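Myo-inositol phosphohydrolase (Mitsuokella multacida, PDB 4WU3) binds inositol-(1,3,4,5)-tetrakisphosphate and probably removes phosphate groups from myo-inositol hexakisphosphate, as a phytase of the protein-tyrosine-phosphatase-like family. Local coordinates at residues N457-V470 and D481-E493. The protein carries 2 engineered substitutions. Numbering follows the deposited sequence.
Sequences NSRLNAARGKSLIV and DPKPVKIESVMTE
V490 and I487 press their branched side chains against the end of helix 449-463 and the turn that follows it. CG1 of V490, anti to the backbone N (chi1 176°), lies 3.7 Å from CB of L460, while its CG2 packs on CG of R464. The R464 chain, extended from CG to NE, brings its guanidinium over V490: CB of V490 sits against one face, toward the rim, and NH2 makes a weak, bent bond of 2.9 Å to the carbonyl O of V490. At the edge of that guanidinium, N461 OD1 takes a long, weak bond from NE. One turn earlier in the helix, L460 CD1 meets the methyl CG2 of T492 at 3.7 Å.

I487 N donates almost straight to K466 O (2.8 Å, 168°), I487 O accepts from G465 N, and CB rests 3.6 Å from A463 O; CD1 looks toward V470 CG2 and CG1 toward L468 CD1. An alanine here would probably open a gap between L468, V470 and the helix end. The type II turn A463-K466, with G465 at positive phi, swings the chain from helix into strand, where L468 and V485 exchange two hydrogen bonds as an antiparallel pair. Beyond them, I469 CD1 lies 4.0 Å from P484 CD, and a water bridges V470 O and K483 N.

This is structural packing, with V470's side chain about 14 Å from a bound inositol tetrakisphosphate. The helix-turn-strand unit joins both outermost strands, within this chain, of one mixed sheet: 484-486, paired with 467-471, and 490-491, paired with 426-429, whose F429 meets L460, A463 and V490.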
# COMPACT_ATOMS: atom_id res chain seq x y z
N ASN A 457 -12.81 37.30 11.73
CA ASN A 457 -13.38 38.09 12.81
C ASN A 457 -13.68 37.22 14.02
O ASN A 457 -13.46 37.63 15.16
CB ASN A 457 -14.64 38.81 12.32
CG ASN A 457 -14.31 39.99 11.43
OD1 ASN A 457 -13.51 40.85 11.79
ND2 ASN A 457 -14.93 40.04 10.26
N SER A 458 -14.15 36.01 13.75
CA SER A 458 -14.58 35.10 14.80
C SER A 458 -13.42 34.63 15.65
O SER A 458 -13.50 34.60 16.88
CB SER A 458 -15.31 33.90 14.20
OG SER A 458 -15.78 33.04 15.22
N ARG A 459 -12.32 34.27 14.99
CA ARG A 459 -11.17 33.73 15.70
C ARG A 459 -10.42 34.81 16.47
O ARG A 459 -9.91 34.55 17.56
CB ARG A 459 -10.23 33.00 14.74
CG ARG A 459 -10.81 31.70 14.21
CD ARG A 459 -9.81 30.88 13.40
NE ARG A 459 -10.44 29.69 12.82
CZ ARG A 459 -10.63 28.55 13.47
NH1 ARG A 459 -10.22 28.41 14.73
NH2 ARG A 459 -11.22 27.53 12.86
N LEU A 460 -10.35 36.02 15.91
CA LEU A 460 -9.69 37.14 16.60
C LEU A 460 -10.47 37.52 17.86
O LEU A 460 -9.90 37.68 18.95
CB LEU A 460 -9.55 38.35 15.67
CG LEU A 460 -8.57 38.18 14.51
CD1 LEU A 460 -8.72 39.33 13.52
CD2 LEU A 460 -7.14 38.09 15.03
N ASN A 461 -11.77 37.67 17.71
CA ASN A 461 -12.63 37.96 18.85
C ASN A 461 -12.47 36.92 19.95
O ASN A 461 -12.23 37.28 21.11
CB ASN A 461 -14.08 38.05 18.41
CG ASN A 461 -14.34 39.31 17.61
OD1 ASN A 461 -13.59 40.28 17.71
ND2 ASN A 461 -15.41 39.29 16.81
N ALA A 462 -12.54 35.65 19.57
CA ALA A 462 -12.45 34.56 20.53
C ALA A 462 -11.12 34.54 21.26
O ALA A 462 -11.02 33.96 22.34
CB ALA A 462 -12.68 33.24 19.83
N ALA A 463 -10.11 35.17 20.69
CA ALA A 463 -8.77 35.17 21.28
C ALA A 463 -8.61 36.25 22.35
O ALA A 463 -7.76 36.13 23.23
CB ALA A 463 -7.71 35.34 20.21
N ARG A 464 -9.41 37.32 22.27
CA ARG A 464 -9.38 38.42 23.23
C ARG A 464 -9.34 37.91 24.65
O ARG A 464 -10.16 37.08 25.00
CB ARG A 464 -10.65 39.24 23.09
CG ARG A 464 -10.58 40.37 22.12
CD ARG A 464 -11.97 40.93 21.86
NE ARG A 464 -12.06 41.49 20.52
CZ ARG A 464 -11.38 42.56 20.17
NH1 ARG A 464 -10.59 43.13 21.06
NH2 ARG A 464 -11.46 43.06 18.95
N GLY A 465 -8.40 38.42 25.45
CA GLY A 465 -8.36 38.17 26.89
C GLY A 465 -7.91 36.78 27.30
O GLY A 465 -7.85 36.47 28.49
N LYS A 466 -7.58 35.95 26.32
CA LYS A 466 -7.15 34.59 26.59
C LYS A 466 -5.64 34.55 26.73
O LYS A 466 -4.94 35.48 26.32
CB LYS A 466 -7.55 33.66 25.46
CG LYS A 466 -9.04 33.52 25.26
CD LYS A 466 -9.67 32.61 26.30
CE LYS A 466 -11.11 32.28 25.95
NZ LYS A 466 -11.98 33.49 26.00
N SER A 467 -5.15 33.47 27.32
CA SER A 467 -3.73 33.21 27.37
C SER A 467 -3.42 32.09 26.39
O SER A 467 -3.82 30.95 26.61
CB SER A 467 -3.32 32.82 28.79
OG SER A 467 -1.95 32.47 28.84
N LEU A 468 -2.71 32.41 25.31
CA LEU A 468 -2.52 31.49 24.18
C LEU A 468 -1.07 31.38 23.74
O LEU A 468 -0.27 32.29 23.97
CB LEU A 468 -3.33 31.97 22.97
CG LEU A 468 -4.82 32.22 23.14
CD1 LEU A 468 -5.39 32.87 21.89
CD2 LEU A 468 -5.55 30.93 23.45
N ILE A 469 -0.73 30.28 23.07
CA ILE A 469 0.57 30.16 22.43
C ILE A 469 0.58 31.02 21.16
O ILE A 469 -0.27 30.86 20.29
CB ILE A 469 0.88 28.70 22.04
CG1 ILE A 469 0.85 27.79 23.27
CG2 ILE A 469 2.21 28.62 21.32
CD1 ILE A 469 2.05 27.92 24.21
N VAL A 470 1.53 31.95 21.09
CA VAL A 470 1.78 32.72 19.88
C VAL A 470 3.27 32.63 19.61
O VAL A 470 4.08 33.25 20.29
CB VAL A 470 1.39 34.20 20.04
CG1 VAL A 470 1.73 34.98 18.77
CG2 VAL A 470 -0.09 34.34 20.36
N ASP A 481 10.40 27.87 21.07
CA ASP A 481 10.24 28.24 22.47
C ASP A 481 8.85 28.70 22.84
O ASP A 481 8.72 29.72 23.50
CB ASP A 481 11.20 29.38 22.80
CG ASP A 481 12.62 28.92 22.89
OD1 ASP A 481 12.89 28.03 23.73
OD2 ASP A 481 13.46 29.43 22.13
N PRO A 482 7.82 27.94 22.44
CA PRO A 482 6.42 28.31 22.64
C PRO A 482 6.03 28.47 24.10
O PRO A 482 6.19 27.53 24.90
CB PRO A 482 5.65 27.12 22.06
CG PRO A 482 6.58 25.97 22.18
CD PRO A 482 7.94 26.56 21.93
N LYS A 483 5.50 29.64 24.43
CA LYS A 483 4.97 29.93 25.77
C LYS A 483 3.66 30.66 25.65
O LYS A 483 3.44 31.44 24.73
CB LYS A 483 5.93 30.81 26.55
CG LYS A 483 7.40 30.43 26.38
CD LYS A 483 7.95 29.61 27.53
CE LYS A 483 9.41 29.23 27.30
NZ LYS A 483 10.00 28.65 28.53
N PRO A 484 2.77 30.43 26.61
CA PRO A 484 1.55 31.19 26.51
C PRO A 484 1.86 32.66 26.74
O PRO A 484 2.83 33.00 27.41
CB PRO A 484 0.67 30.62 27.63
CG PRO A 484 1.39 29.40 28.13
CD PRO A 484 2.83 29.59 27.81
N VAL A 485 1.06 33.53 26.14
CA VAL A 485 1.14 34.95 26.42
C VAL A 485 -0.28 35.47 26.51
O VAL A 485 -1.18 34.95 25.85
CB VAL A 485 1.95 35.72 25.35
CG1 VAL A 485 3.38 35.18 25.28
CG2 VAL A 485 1.26 35.63 23.99
N LYS A 486 -0.47 36.47 27.36
CA LYS A 486 -1.80 37.01 27.60
C LYS A 486 -2.17 37.95 26.46
O LYS A 486 -1.43 38.88 26.16
CB LYS A 486 -1.82 37.75 28.93
CG LYS A 486 -3.18 38.24 29.37
CD LYS A 486 -4.08 37.08 29.76
CE LYS A 486 -5.41 37.58 30.29
NZ LYS A 486 -5.21 38.55 31.41
N ILE A 487 -3.31 37.72 25.84
CA ILE A 487 -3.75 38.55 24.72
C ILE A 487 -4.57 39.71 25.25
O ILE A 487 -5.73 39.53 25.63
CB ILE A 487 -4.58 37.75 23.70
CG1 ILE A 487 -3.80 36.52 23.22
CG2 ILE A 487 -4.95 38.62 22.51
CD1 ILE A 487 -2.37 36.81 22.81
N GLU A 488 -3.97 40.90 25.29
CA GLU A 488 -4.62 42.09 25.86
C GLU A 488 -5.41 42.87 24.81
O GLU A 488 -6.56 43.22 25.03
CB GLU A 488 -3.60 43.00 26.54
CG GLU A 488 -2.81 42.36 27.68
CD GLU A 488 -3.56 42.32 29.00
OE1 GLU A 488 -4.72 42.79 29.06
OE2 GLU A 488 -2.98 41.83 30.00
N SER A 489 -4.79 43.15 23.66
CA SER A 489 -5.50 43.86 22.59
C SER A 489 -5.57 43.06 21.28
O SER A 489 -4.63 42.35 20.91
CB SER A 489 -4.86 45.22 22.33
OG SER A 489 -3.58 45.08 21.74
N VAL A 490 -6.69 43.21 20.59
CA VAL A 490 -6.95 42.48 19.36
C VAL A 490 -7.63 43.36 18.30
O VAL A 490 -8.72 43.88 18.53
CB VAL A 490 -7.85 41.27 19.64
CG1 VAL A 490 -8.19 40.56 18.34
CG2 VAL A 490 -7.16 40.32 20.61
N MET A 491 -6.96 43.53 17.15
CA MET A 491 -7.49 44.26 15.99
C MET A 491 -7.41 43.38 14.74
O MET A 491 -6.60 42.45 14.68
CB MET A 491 -6.67 45.52 15.70
CG MET A 491 -6.59 46.55 16.81
SD MET A 491 -5.65 47.96 16.21
CE MET A 491 -3.98 47.47 16.67
N THR A 492 -8.25 43.68 13.75
CA THR A 492 -8.01 43.21 12.39
C THR A 492 -6.99 44.16 11.79
O THR A 492 -6.76 45.25 12.33
CB THR A 492 -9.27 43.21 11.49
OG1 THR A 492 -9.77 44.54 11.34
CG2 THR A 492 -10.34 42.35 12.08
N GLU A 493 -6.37 43.76 10.69
CA GLU A 493 -5.42 44.64 10.00
C GLU A 493 -6.15 45.84 9.43
O GLU A 493 -5.61 46.96 9.41
CB GLU A 493 -4.69 43.91 8.88
CG GLU A 493 -3.86 44.84 8.01
CD GLU A 493 -2.87 44.10 7.12
OE1 GLU A 493 -2.16 43.20 7.63
OE2 GLU A 493 -2.79 44.46 5.92
O HOH W 1 5.42 31.73 22.31